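Local coordinates for protein hypothetical hydrolase (Bacteroides thetaiotaomicron, PDB 3TC9) that probably binds nutrients in an auxiliary role, pairing an immunoglobulin-like IPT/TIG domain with a six-bladed beta-propeller, at residues F354-R359 with G371-F376; N290-L295 with H332-G337; T375-G380 with R424-E429; Q336-K341 with E411-G416. All coordinates share one frame; numbering follows the deposited sequence.

Interaction 1: F354-R359 with G371-F376; sequences FYFCDR and GRVTTF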
loop_
_atom_site.group_PDB
_atom_site.type_symbol
_atom_site.label_atom_id
_atom_site.label_comp_id
_atom_site.label_asym_id
_atom_site.label_seq_id
_atom_site.Cartn_x
_atom_site.Cartn_y
_atom_site.Cartn_z
ATOM N N PHE B 354 -1.805 14.034 -6.510
ATOM C CA PHE B 354 -1.257 14.449 -7.793
ATOM C C PHE B 354 0.055 15.213 -7.562
ATOM O O PHE B 354 0.045 16.305 -6.990
ATOM C CB PHE B 354 -2.297 15.275 -8.554
ATOM C CG PHE B 354 -1.869 15.742 -9.925
ATOM C CD1 PHE B 354 -1.842 14.859 -11.002
ATOM C CD2 PHE B 354 -1.562 17.076 -10.156
ATOM C CE1 PHE B 354 -1.530 15.306 -12.290
ATOM C CE2 PHE B 354 -1.218 17.518 -11.439
ATOM C CZ PHE B 354 -1.214 16.632 -12.500
ATOM N N TYR B 355 1.184 14.574 -7.932
ATOM C CA TYR B 355 2.556 15.070 -7.827
ATOM C C TYR B 355 2.948 15.729 -9.127
ATOM O O TYR B 355 2.835 15.103 -10.166
ATOM C CB TYR B 355 3.518 13.914 -7.548
ATOM C CG TYR B 355 3.493 13.396 -6.128
ATOM C CD1 TYR B 355 2.382 12.722 -5.632
ATOM C CD2 TYR B 355 4.617 13.495 -5.308
ATOM C CE1 TYR B 355 2.375 12.176 -4.350
ATOM C CE2 TYR B 355 4.622 12.947 -4.025
ATOM C CZ TYR B 355 3.492 12.294 -3.549
ATOM O OH TYR B 355 3.455 11.775 -2.283
ATOM N N PHE B 356 3.422 16.960 -9.098
ATOM C CA PHE B 356 3.769 17.592 -10.367
ATOM C C PHE B 356 5.032 18.440 -10.256
ATOM O O PHE B 356 5.378 18.919 -9.170
ATOM C CB PHE B 356 2.591 18.445 -10.900
ATOM C CG PHE B 356 2.182 19.600 -10.030
ATOM C CD1 PHE B 356 1.270 19.421 -8.992
ATOM C CD2 PHE B 356 2.704 20.874 -10.243
ATOM C CE1 PHE B 356 0.867 20.503 -8.198
ATOM C CE2 PHE B 356 2.314 21.944 -9.436
ATOM C CZ PHE B 356 1.399 21.750 -8.425
ATOM N N CYS B 357 5.685 18.653 -11.404
ATOM C CA CYS B 357 6.844 19.501 -11.526
ATOM C C CYS B 357 6.418 20.926 -11.572
ATOM O O CYS B 357 5.557 21.278 -12.359
ATOM C CB CYS B 357 7.643 19.142 -12.769
ATOM S SG CYS B 357 8.408 17.514 -12.694
ATOM N N ASP B 358 7.021 21.753 -10.720
ATOM C CA ASP B 358 6.827 23.208 -10.672
ATOM C C ASP B 358 8.147 23.775 -11.198
ATOM O O ASP B 358 9.084 24.022 -10.434
ATOM C CB ASP B 358 6.484 23.650 -9.248
ATOM C CG ASP B 358 5.820 25.008 -9.125
ATOM O OD1 ASP B 358 5.383 25.554 -10.165
ATOM O OD2 ASP B 358 5.699 25.510 -7.976
ATOM N N ARG B 359 8.249 23.820 -12.545
ATOM C CA ARG B 359 9.449 24.153 -13.303
ATOM C C ARG B 359 10.229 25.355 -12.778
ATOM O O ARG B 359 11.430 25.205 -12.536
ATOM C CB ARG B 359 9.119 24.348 -14.780
ATOM C CG ARG B 359 10.310 24.255 -15.705
ATOM C CD ARG B 359 10.048 25.053 -16.959
ATOM N NE ARG B 359 10.966 24.680 -18.032
ATOM C CZ ARG B 359 11.889 25.479 -18.553
ATOM N NH1 ARG B 359 12.042 26.718 -18.099
ATOM N NH2 ARG B 359 12.681 25.042 -19.524
ATOM N N GLY B 371 -7.649 19.797 -2.501
ATOM C CA GLY B 371 -7.093 21.059 -2.988
ATOM C C GLY B 371 -5.898 21.652 -2.257
ATOM O O GLY B 371 -5.574 22.821 -2.478
ATOM N N ARG B 372 -5.250 20.882 -1.372
ATOM C CA ARG B 372 -4.077 21.359 -0.647
ATOM C C ARG B 372 -2.810 21.130 -1.476
ATOM O O ARG B 372 -2.634 20.049 -2.062
ATOM C CB ARG B 372 -3.953 20.660 0.701
ATOM C CG ARG B 372 -2.806 21.184 1.512
ATOM C CD ARG B 372 -2.760 20.630 2.906
ATOM N NE ARG B 372 -3.718 21.275 3.808
ATOM C CZ ARG B 372 -3.576 22.487 4.338
ATOM N NH1 ARG B 372 -2.549 23.256 3.994
ATOM N NH2 ARG B 372 -4.490 22.963 5.171
ATOM N N VAL B 373 -1.950 22.167 -1.561
ATOM C CA VAL B 373 -0.683 22.054 -2.285
ATOM C C VAL B 373 0.444 22.157 -1.274
ATOM O O VAL B 373 0.469 23.077 -0.464
ATOM C CB VAL B 373 -0.514 23.075 -3.458
ATOM C CG1 VAL B 373 0.769 22.799 -4.263
ATOM C CG2 VAL B 373 -1.716 23.060 -4.380
ATOM N N THR B 374 1.364 21.178 -1.303
ATOM C CA THR B 374 2.577 21.136 -0.477
ATOM C C THR B 374 3.784 20.917 -1.402
ATOM O O THR B 374 3.596 20.715 -2.598
ATOM C CB THR B 374 2.486 20.064 0.623
ATOM O OG1 THR B 374 2.245 18.819 -0.003
ATOM C CG2 THR B 374 1.389 20.354 1.678
ATOM N N THR B 375 5.021 20.961 -0.855
ATOM C CA THR B 375 6.225 20.734 -1.635
ATOM C C THR B 375 6.819 19.415 -1.205
ATOM O O THR B 375 7.025 19.173 -0.014
ATOM C CB THR B 375 7.175 21.913 -1.497
ATOM O OG1 THR B 375 6.486 23.045 -2.006
ATOM C CG2 THR B 375 8.540 21.705 -2.240
ATOM N N PHE B 376 7.086 18.555 -2.171
ATOM C CA PHE B 376 7.634 17.248 -1.883
ATOM C C PHE B 376 9.148 17.250 -1.858
ATOM O O PHE B 376 9.748 16.694 -0.930
ATOM C CB PHE B 376 7.114 16.242 -2.931
ATOM C CG PHE B 376 7.567 14.801 -2.779
ATOM C CD1 PHE B 376 7.323 14.096 -1.602
ATOM C CD2 PHE B 376 8.156 14.126 -3.843
ATOM C CE1 PHE B 376 7.677 12.746 -1.491
ATOM C CE2 PHE B 376 8.501 12.781 -3.736
ATOM C CZ PHE B 376 8.237 12.089 -2.572
#
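Tyr-355 and Phe-376 form a T-shaped (edge-to-face) aromatic pair inside one blade of the six-bladed beta-propeller. Their strands, 352-358 and 372-376, are not direct neighbours. Strand 363-367 runs between them, so the two segments meet through side chains alone.

The aromatic pair is the tight part. The rings stand nearly perpendicular, at 88°, with centroids 5.0 Å apart. Tyr-355 presents its CE2 edge, and CE2 sits over the centre of the Phe-376 ring. The first torsion of Phe-376 sets CG opposite the backbone N (chi1 -179°), which carries the ring out to the tyrosine, one face toward it. Both residues remain partly exposed. Phe-413 of the next blade meets both rings, and Ile-366 of the intervening strand touches both side chains.

The looser part lies on the other face of the sheet and is buried. Here the end of the Phe-356 ring approaches Val-373 obliquely, and Phe-356 CZ comes only to 4.3 Å from Val-373 CG1. Arg-365 of the middle strand packs against both. Pro-334 and Ile-294 also touch Phe-356. On the tight side, Tyr-355 CE2 is 3.7 Å from both CG and CD2 of Phe-376.

Interaction 2: N290-L295 with H332-G337; sequences NQHYIL and HAPRQG. With EDO (1,2-ethanediol), chain R; EDO (1,2-ethanediol), chain U; EDO (1,2-ethanediol), chain V.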
loop_
_atom_site.group_PDB
_atom_site.type_symbol
_atom_site.label_atom_id
_atom_site.label_comp_id
_atom_site.label_asym_id
_atom_site.label_seq_id
_atom_site.Cartn_x
_atom_site.Cartn_y
_atom_site.Cartn_z
ATOM N N ASN B 290 1.355 28.474 -18.529
ATOM C CA ASN B 290 1.736 29.879 -18.588
ATOM C C ASN B 290 0.832 30.803 -17.749
ATOM O O ASN B 290 0.994 32.031 -17.828
ATOM C CB ASN B 290 1.771 30.346 -20.048
ATOM C CG ASN B 290 0.421 30.396 -20.713
ATOM O OD1 ASN B 290 -0.533 29.703 -20.324
ATOM N ND2 ASN B 290 0.307 31.244 -21.717
ATOM N N GLN B 291 -0.085 30.237 -16.927
ATOM C CA GLN B 291 -1.008 31.038 -16.108
ATOM C C GLN B 291 -0.983 30.630 -14.621
ATOM O O GLN B 291 -1.601 31.281 -13.778
ATOM C CB GLN B 291 -2.439 31.003 -16.685
ATOM C CG GLN B 291 -2.568 31.596 -18.098
ATOM C CD GLN B 291 -2.208 33.072 -18.203
ATOM O OE1 GLN B 291 -2.316 33.854 -17.252
ATOM N NE2 GLN B 291 -1.792 33.500 -19.380
ATOM N N HIS B 292 -0.183 29.610 -14.311
ATOM C CA HIS B 292 0.213 29.114 -12.984
ATOM C C HIS B 292 -0.948 28.705 -12.085
ATOM O O HIS B 292 -0.988 29.060 -10.902
ATOM C CB HIS B 292 1.091 30.176 -12.316
ATOM C CG HIS B 292 1.979 30.827 -13.317
ATOM N ND1 HIS B 292 3.019 30.131 -13.904
ATOM C CD2 HIS B 292 1.854 32.029 -13.931
ATOM C CE1 HIS B 292 3.543 30.952 -14.800
ATOM N NE2 HIS B 292 2.871 32.102 -14.860
ATOM N N TYR B 293 -1.852 27.884 -12.633
ATOM C CA TYR B 293 -2.992 27.376 -11.878
ATOM C C TYR B 293 -3.487 26.085 -12.515
ATOM O O TYR B 293 -3.105 25.727 -13.643
ATOM C CB TYR B 293 -4.116 28.440 -11.735
ATOM C CG TYR B 293 -4.983 28.675 -12.953
ATOM C CD1 TYR B 293 -4.443 29.185 -14.132
ATOM C CD2 TYR B 293 -6.359 28.494 -12.894
ATOM C CE1 TYR B 293 -5.246 29.446 -15.245
ATOM C CE2 TYR B 293 -7.172 28.754 -13.996
ATOM C CZ TYR B 293 -6.609 29.211 -15.177
ATOM O OH TYR B 293 -7.402 29.466 -16.273
ATOM N N ILE B 294 -4.296 25.352 -11.758
ATOM C CA ILE B 294 -4.842 24.075 -12.195
ATOM C C ILE B 294 -6.371 24.089 -12.060
ATOM O O ILE B 294 -6.929 24.623 -11.097
ATOM C CB ILE B 294 -4.173 22.896 -11.410
ATOM C CG1 ILE B 294 -2.620 22.913 -11.563
ATOM C CG2 ILE B 294 -4.769 21.525 -11.794
ATOM C CD1 ILE B 294 -1.843 22.006 -10.588
ATOM N N LEU B 295 -7.035 23.475 -13.033
ATOM C CA LEU B 295 -8.489 23.321 -13.023
ATOM C C LEU B 295 -8.845 21.849 -13.013
ATOM O O LEU B 295 -8.027 21.019 -13.411
ATOM C CB LEU B 295 -9.137 23.998 -14.242
ATOM C CG LEU B 295 -8.804 25.474 -14.473
ATOM C CD1 LEU B 295 -7.810 25.604 -15.560
ATOM C CD2 LEU B 295 -10.055 26.258 -14.842
ATOM N N HIS B 332 4.668 28.309 -10.261
ATOM C CA HIS B 332 5.348 29.024 -11.305
ATOM C C HIS B 332 5.792 28.039 -12.371
ATOM O O HIS B 332 6.805 27.345 -12.217
ATOM C CB HIS B 332 6.524 29.821 -10.720
ATOM C CG HIS B 332 7.128 30.805 -11.673
ATOM N ND1 HIS B 332 8.158 31.640 -11.283
ATOM C CD2 HIS B 332 6.857 31.031 -12.982
ATOM C CE1 HIS B 332 8.487 32.333 -12.361
ATOM N NE2 HIS B 332 7.740 31.992 -13.408
ATOM N N ALA B 333 5.007 27.999 -13.464
ATOM C CA ALA B 333 5.149 27.157 -14.660
ATOM C C ALA B 333 4.973 25.662 -14.309
ATOM O O ALA B 333 5.941 24.904 -14.407
ATOM C CB ALA B 333 6.497 27.404 -15.362
ATOM N N PRO B 334 3.776 25.195 -13.890
ATOM C CA PRO B 334 3.637 23.758 -13.604
ATOM C C PRO B 334 3.739 22.955 -14.902
ATOM O O PRO B 334 3.294 23.421 -15.960
ATOM C CB PRO B 334 2.254 23.654 -12.978
ATOM C CG PRO B 334 1.478 24.823 -13.546
ATOM C CD PRO B 334 2.494 25.919 -13.695
ATOM N N ARG B 335 4.397 21.792 -14.845
ATOM C CA ARG B 335 4.595 20.978 -16.039
ATOM C C ARG B 335 3.886 19.633 -15.865
ATOM O O ARG B 335 2.725 19.644 -15.465
ATOM C CB ARG B 335 6.103 20.834 -16.333
ATOM C CG ARG B 335 6.767 22.126 -16.862
ATOM C CD ARG B 335 6.100 22.591 -18.151
ATOM N NE ARG B 335 6.923 23.522 -18.907
ATOM C CZ ARG B 335 7.762 23.176 -19.875
ATOM N NH1 ARG B 335 7.901 21.902 -20.219
ATOM N NH2 ARG B 335 8.475 24.100 -20.502
ATOM N N GLN B 336 4.551 18.486 -16.133
ATOM C CA GLN B 336 3.894 17.182 -15.989
ATOM C C GLN B 336 3.598 16.840 -14.531
ATOM O O GLN B 336 4.365 17.204 -13.626
ATOM C CB GLN B 336 4.734 16.058 -16.617
ATOM C CG GLN B 336 3.951 14.760 -16.818
ATOM C CD GLN B 336 4.792 13.635 -17.376
ATOM O OE1 GLN B 336 6.018 13.729 -17.476
ATOM N NE2 GLN B 336 4.157 12.531 -17.739
ATOM N N GLY B 337 2.469 16.143 -14.346
ATOM C CA GLY B 337 2.017 15.589 -13.079
ATOM C C GLY B 337 1.880 14.084 -13.152
ATOM O O GLY B 337 1.914 13.506 -14.242
HETATM C C1 EDO R . 7.662 31.893 -17.213
HETATM O O1 EDO R . 6.534 31.406 -16.493
HETATM C C2 EDO R . 7.768 33.387 -16.948
HETATM O O2 EDO R . 8.124 33.596 -15.578
HETATM C C1 EDO U . 5.633 19.956 -21.539
HETATM O O1 EDO U . 4.839 19.057 -22.303
HETATM C C2 EDO U . 5.371 19.626 -20.079
HETATM O O2 EDO U . 6.583 19.214 -19.442
HETATM C C1 EDO V . 9.114 32.654 -8.265
HETATM O O1 EDO V . 8.071 31.695 -8.497
HETATM C C2 EDO V . 9.027 33.186 -6.837
HETATM O O2 EDO V . 8.067 34.247 -6.771
#
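His-292 and His-332 meet with their rings almost at right angles, the planes 88° apart. The edge of His-332 points at the face of His-292 in an offset T-shaped pair. The closest side-chain atoms are His-332 CD2 and His-292 CE1, 3.8 Å apart.

The His-292 ring also has a polar edge in the contact. Its ND1 accepts a hydrogen bond from Ala-333 N at 2.9 Å. The donor lies close to the ring plane and the bond is fairly straight, at 162°. This bond helps to set the rotation of the ring. Pro-334 packs against the His-292 backbone, with Pro-334 CD 4.0 Å from His-292 CA, and also touches Val-287.

The two nitrogens of His-332 each reach a 1,2-ethanediol. His-332 ND1 donates to O1 of one molecule (chain V) at 2.8 Å. His-332 NE2 bonds O2 of another (chain R) at 2.7 Å. A third molecule (chain U) accepts through O2 from Arg-335 NH1 at 3.1 Å. These diols probably come from the crystallisation liquor.

In beta-propellers the loops between second and third strands and those between blades lie together on one face of the disc. This contact is one such meeting, between adjacent blades.

Interaction 3: T375-G380 with R424-E429; sequences TFAGRG and RKIGYE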
loop_
_atom_site.group_PDB
_atom_site.type_symbol
_atom_site.label_atom_id
_atom_site.label_comp_id
_atom_site.label_asym_id
_atom_site.label_seq_id
_atom_site.Cartn_x
_atom_site.Cartn_y
_atom_site.Cartn_z
ATOM N N THR B 375 5.021 20.961 -0.855
ATOM C CA THR B 375 6.225 20.734 -1.635
ATOM C C THR B 375 6.819 19.415 -1.205
ATOM O O THR B 375 7.025 19.173 -0.014
ATOM C CB THR B 375 7.175 21.913 -1.497
ATOM O OG1 THR B 375 6.486 23.045 -2.006
ATOM C CG2 THR B 375 8.540 21.705 -2.240
ATOM N N PHE B 376 7.086 18.555 -2.171
ATOM C CA PHE B 376 7.634 17.248 -1.883
ATOM C C PHE B 376 9.148 17.250 -1.858
ATOM O O PHE B 376 9.748 16.694 -0.930
ATOM C CB PHE B 376 7.114 16.242 -2.931
ATOM C CG PHE B 376 7.567 14.801 -2.779
ATOM C CD1 PHE B 376 7.323 14.096 -1.602
ATOM C CD2 PHE B 376 8.156 14.126 -3.843
ATOM C CE1 PHE B 376 7.677 12.746 -1.491
ATOM C CE2 PHE B 376 8.501 12.781 -3.736
ATOM C CZ PHE B 376 8.237 12.089 -2.572
ATOM N N ALA B 377 9.782 17.840 -2.895
ATOM C CA ALA B 377 11.235 17.762 -3.044
ATOM C C ALA B 377 11.774 18.924 -3.795
ATOM O O ALA B 377 11.108 19.451 -4.673
ATOM C CB ALA B 377 11.618 16.478 -3.775
ATOM N N GLY B 378 13.000 19.299 -3.459
ATOM C CA GLY B 378 13.684 20.411 -4.104
ATOM C C GLY B 378 13.816 21.581 -3.171
ATOM O O GLY B 378 13.296 21.553 -2.047
ATOM N N ARG B 379 14.530 22.626 -3.653
ATOM C CA ARG B 379 14.788 23.872 -2.945
ATOM C C ARG B 379 15.620 23.638 -1.659
ATOM O O ARG B 379 15.574 24.440 -0.746
ATOM C CB ARG B 379 13.474 24.649 -2.645
ATOM C CG ARG B 379 12.620 24.878 -3.882
ATOM C CD ARG B 379 11.298 25.514 -3.552
ATOM N NE ARG B 379 11.436 26.907 -3.108
ATOM C CZ ARG B 379 11.428 27.959 -3.918
ATOM N NH1 ARG B 379 11.322 27.795 -5.228
ATOM N NH2 ARG B 379 11.525 29.183 -3.423
ATOM N N GLY B 380 16.430 22.589 -1.640
ATOM C CA GLY B 380 17.328 22.315 -0.523
ATOM C C GLY B 380 18.588 23.148 -0.613
ATOM O O GLY B 380 18.716 23.995 -1.507
ATOM N N ARG B 424 16.385 12.160 -12.738
ATOM C CA ARG B 424 16.598 12.028 -11.298
ATOM C C ARG B 424 15.645 10.980 -10.745
ATOM O O ARG B 424 14.623 10.675 -11.361
ATOM C CB ARG B 424 16.442 13.372 -10.582
ATOM C CG ARG B 424 17.192 14.526 -11.240
ATOM C CD ARG B 424 18.703 14.546 -10.977
ATOM N NE ARG B 424 19.035 14.703 -9.560
ATOM C CZ ARG B 424 19.010 15.853 -8.889
ATOM N NH1 ARG B 424 18.609 16.974 -9.484
ATOM N NH2 ARG B 424 19.338 15.884 -7.610
ATOM N N LYS B 425 16.000 10.381 -9.618
ATOM C CA LYS B 425 15.150 9.385 -8.988
ATOM C C LYS B 425 14.811 9.811 -7.554
ATOM O O LYS B 425 15.660 10.382 -6.873
ATOM C CB LYS B 425 15.840 8.014 -9.006
ATOM C CG LYS B 425 15.028 6.873 -8.378
ATOM C CD LYS B 425 15.866 5.609 -8.318
ATOM C CE LYS B 425 15.259 4.510 -7.490
ATOM N NZ LYS B 425 15.403 4.728 -6.026
ATOM N N ILE B 426 13.576 9.551 -7.107
ATOM C CA ILE B 426 13.176 9.778 -5.716
ATOM C C ILE B 426 12.614 8.478 -5.220
ATOM O O ILE B 426 11.576 8.057 -5.695
ATOM C CB ILE B 426 12.200 10.955 -5.456
ATOM C CG1 ILE B 426 12.710 12.282 -6.024
ATOM C CG2 ILE B 426 11.845 11.062 -3.953
ATOM C CD1 ILE B 426 11.679 13.388 -5.971
ATOM N N GLY B 427 13.319 7.844 -4.289
ATOM C CA GLY B 427 12.906 6.573 -3.696
ATOM C C GLY B 427 13.560 6.402 -2.342
ATOM O O GLY B 427 14.392 7.228 -1.967
ATOM N N TYR B 428 13.202 5.341 -1.605
ATOM C CA TYR B 428 13.828 5.007 -0.315
ATOM C C TYR B 428 15.287 4.590 -0.483
ATOM O O TYR B 428 15.659 4.051 -1.536
ATOM C CB TYR B 428 13.077 3.840 0.350
ATOM C CG TYR B 428 11.840 4.293 1.083
ATOM C CD1 TYR B 428 11.912 4.743 2.398
ATOM C CD2 TYR B 428 10.606 4.334 0.445
ATOM C CE1 TYR B 428 10.790 5.235 3.057
ATOM C CE2 TYR B 428 9.471 4.811 1.101
ATOM C CZ TYR B 428 9.571 5.264 2.408
ATOM O OH TYR B 428 8.467 5.720 3.079
ATOM N N GLU B 429 16.097 4.807 0.590
ATOM C CA GLU B 429 17.481 4.315 0.709
ATOM C C GLU B 429 17.530 2.802 0.353
ATOM O O GLU B 429 16.626 2.054 0.746
ATOM C CB GLU B 429 17.973 4.478 2.160
ATOM C CG GLU B 429 17.926 5.865 2.756
ATOM C CD GLU B 429 18.283 5.872 4.232
ATOM O OE1 GLU B 429 19.381 5.373 4.572
ATOM O OE2 GLU B 429 17.486 6.394 5.048
#
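Ile-426 makes a small, buried, purely apolar contact with Phe-376 and Ala-377, bridging the last two blades of the propeller. Its two branches divide the work. The CG2 methyl of Ile-426 lies obliquely by the phenyl ring, 3.8 Å from Phe-376 CE2. The longer branch runs extended from CG1 (chi2 171°) and sets Ile-426 CD1 at 3.8 Å from Ala-377 CB. Ile-426 CD1 also comes to 3.9 Å from Phe-376 CE2, so this ring atom touches both branches. The phenylalanine and isoleucine side chains run alongside in opposite senses.

Phe-376 and Ala-377 are consecutive, yet both touch Ile-426. They form a classic beta bulge, whose partner on the adjacent strand is Ile-364. The chain then turns a corner at Ala-377 on its way to the final blade. That blade is closed in the way known as Velcro: the C-terminal strand 422-428 pairs with strand 107-113 from the start of the propeller. Phe-413 and Ile-415 of strand 412-417 touch Ile-426, as does Met-107 from strand 107-113.

Interaction 4: Q336-K341 with E411-G416; sequences QGTFVK and ECFFIG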
loop_
_atom_site.group_PDB
_atom_site.type_symbol
_atom_site.label_atom_id
_atom_site.label_comp_id
_atom_site.label_asym_id
_atom_site.label_seq_id
_atom_site.Cartn_x
_atom_site.Cartn_y
_atom_site.Cartn_z
ATOM N N GLN B 336 4.551 18.486 -16.133
ATOM C CA GLN B 336 3.894 17.182 -15.989
ATOM C C GLN B 336 3.598 16.840 -14.531
ATOM O O GLN B 336 4.365 17.204 -13.626
ATOM C CB GLN B 336 4.734 16.058 -16.617
ATOM C CG GLN B 336 3.951 14.760 -16.818
ATOM C CD GLN B 336 4.792 13.635 -17.376
ATOM O OE1 GLN B 336 6.018 13.729 -17.476
ATOM N NE2 GLN B 336 4.157 12.531 -17.739
ATOM N N GLY B 337 2.469 16.143 -14.346
ATOM C CA GLY B 337 2.017 15.589 -13.079
ATOM C C GLY B 337 1.880 14.084 -13.152
ATOM O O GLY B 337 1.914 13.506 -14.242
ATOM N N THR B 338 1.752 13.431 -12.003
ATOM C CA THR B 338 1.607 11.985 -11.909
ATOM C C THR B 338 0.659 11.692 -10.730
ATOM O O THR B 338 0.755 12.351 -9.689
ATOM C CB THR B 338 3.025 11.292 -11.824
ATOM O OG1 THR B 338 2.924 9.907 -12.140
ATOM C CG2 THR B 338 3.764 11.491 -10.488
ATOM N N PHE B 339 -0.314 10.780 -10.940
ATOM C CA PHE B 339 -1.273 10.338 -9.923
ATOM C C PHE B 339 -0.639 9.211 -9.129
ATOM O O PHE B 339 -0.185 8.225 -9.711
ATOM C CB PHE B 339 -2.598 9.910 -10.553
ATOM C CG PHE B 339 -3.433 11.078 -11.002
ATOM C CD1 PHE B 339 -4.277 11.734 -10.110
ATOM C CD2 PHE B 339 -3.347 11.558 -12.307
ATOM C CE1 PHE B 339 -5.028 12.834 -10.521
ATOM C CE2 PHE B 339 -4.103 12.659 -12.718
ATOM C CZ PHE B 339 -4.942 13.281 -11.826
ATOM N N VAL B 340 -0.486 9.416 -7.816
ATOM C CA VAL B 340 0.165 8.466 -6.916
ATOM C C VAL B 340 -0.851 7.978 -5.862
ATOM O O VAL B 340 -1.441 8.797 -5.138
ATOM C CB VAL B 340 1.415 9.113 -6.250
ATOM C CG1 VAL B 340 2.116 8.127 -5.312
ATOM C CG2 VAL B 340 2.396 9.643 -7.303
ATOM N N LYS B 341 -1.030 6.650 -5.773
ATOM C CA LYS B 341 -1.949 6.038 -4.811
ATOM C C LYS B 341 -1.430 6.232 -3.397
ATOM O O LYS B 341 -0.301 5.851 -3.093
ATOM C CB LYS B 341 -2.160 4.555 -5.117
ATOM C CG LYS B 341 -3.456 3.995 -4.551
ATOM C CD LYS B 341 -3.708 2.574 -5.051
ATOM C CE LYS B 341 -5.174 2.280 -5.170
ATOM N NZ LYS B 341 -5.422 1.091 -6.027
ATOM N N GLU B 411 8.663 1.461 -7.051
ATOM C CA GLU B 411 8.329 2.319 -5.885
ATOM C C GLU B 411 9.183 3.604 -5.833
ATOM O O GLU B 411 9.738 3.961 -4.795
ATOM C CB GLU B 411 8.433 1.531 -4.573
ATOM C CG GLU B 411 7.435 0.386 -4.479
ATOM C CD GLU B 411 7.763 -0.641 -3.417
ATOM O OE1 GLU B 411 8.702 -1.444 -3.631
ATOM O OE2 GLU B 411 7.079 -0.643 -2.369
ATOM N N CYS B 412 9.259 4.305 -6.961
ATOM C CA CYS B 412 10.048 5.529 -7.042
ATOM C C CYS B 412 9.489 6.459 -8.104
ATOM O O CYS B 412 8.685 6.050 -8.927
ATOM C CB CYS B 412 11.510 5.185 -7.338
ATOM S SG CYS B 412 11.779 4.423 -8.963
ATOM N N PHE B 413 9.975 7.691 -8.099
ATOM C CA PHE B 413 9.713 8.727 -9.086
ATOM C C PHE B 413 10.909 8.878 -9.991
ATOM O O PHE B 413 12.041 8.774 -9.529
ATOM C CB PHE B 413 9.427 10.096 -8.418
ATOM C CG PHE B 413 8.206 10.154 -7.535
ATOM C CD1 PHE B 413 8.267 9.736 -6.202
ATOM C CD2 PHE B 413 6.986 10.630 -8.032
ATOM C CE1 PHE B 413 7.132 9.774 -5.389
ATOM C CE2 PHE B 413 5.859 10.688 -7.211
ATOM C CZ PHE B 413 5.936 10.246 -5.899
ATOM N N PHE B 414 10.656 9.134 -11.272
ATOM C CA PHE B 414 11.655 9.471 -12.279
ATOM C C PHE B 414 11.334 10.881 -12.751
ATOM O O PHE B 414 10.182 11.157 -13.083
ATOM C CB PHE B 414 11.705 8.455 -13.435
ATOM C CG PHE B 414 12.177 7.090 -12.990
ATOM C CD1 PHE B 414 13.461 6.907 -12.500
ATOM C CD2 PHE B 414 11.327 5.995 -13.041
ATOM C CE1 PHE B 414 13.892 5.647 -12.062
ATOM C CE2 PHE B 414 11.769 4.727 -12.638
ATOM C CZ PHE B 414 13.058 4.562 -12.169
ATOM N N ILE B 415 12.318 11.789 -12.670
ATOM C CA ILE B 415 12.112 13.197 -13.014
ATOM C C ILE B 415 13.043 13.624 -14.139
ATOM O O ILE B 415 14.237 13.328 -14.083
ATOM C CB ILE B 415 12.294 14.104 -11.751
ATOM C CG1 ILE B 415 11.298 13.715 -10.633
ATOM C CG2 ILE B 415 12.208 15.614 -12.045
ATOM C CD1 ILE B 415 11.948 13.534 -9.382
ATOM N N GLY B 416 12.484 14.356 -15.112
ATOM C CA GLY B 416 13.221 14.972 -16.211
ATOM C C GLY B 416 13.715 16.337 -15.758
ATOM O O GLY B 416 12.972 17.322 -15.795
#
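Phe-413 reaches across to Thr-338 and Val-340, two residues that point the same way from strand 334-341. The apolar contacts come first. Val-340 and Phe-413 approach from opposite directions, and Val-340 CG2 lies 3.6 Å from Phe-413 CE2, oblique to the ring. Val-340 CG2 is also 3.9 Å from Phe-413 CZ. Thr-338 CG2 sits at the ring edge, near its plane, 4.0 Å from Phe-413 CE2. One corner of the phenyl ring therefore meets both methyls.

The polar part concerns Thr-338. Its OG1 stands anti to the backbone N (chi1 -162°) and is hydrogen-bonded with Tyr-406 N in the last blade. This torsion puts CG2 in the crowded position between the backbone N and the carbonyl carbon, where it meets the ring. Nearby, Gln-336 OE1 bonds Ile-404 N of the same strand, 401-407, in the facing blade.

An aromatic neighbour completes the setting. The ring of Tyr-406 also meets that of Phe-413. All three residues that touch across the contact are buried. The arrangement is that of adjacent beta-propeller blades, whose sheets pack face to face through apolar and aromatic side chains, here between the last two blades.

Overall arrangement
Interactions 1, 3 and 4 lie at or beside the junction of the last two blades, their centres 11 to 12 Å apart. Phe-376 belongs to both 1 and 3. Phe-413 of interaction 4 joins it to the aromatic pair of interaction 1. Backbone bonds tie the strands together: Tyr-355 O lies 2.7 Å from Thr-338 N, and Ile-426 O 2.9 Å from Phe-413 N. Interaction 2 sits at the preceding blade junction, about 10 Å between centres from interaction 1. Asp-358 OD1 links them, 2.8 Å from His-332 N. Interactions 2 and 3 do not touch, with centres about 20 Å apart. The three 1,2-ethanediols lie at interaction 2.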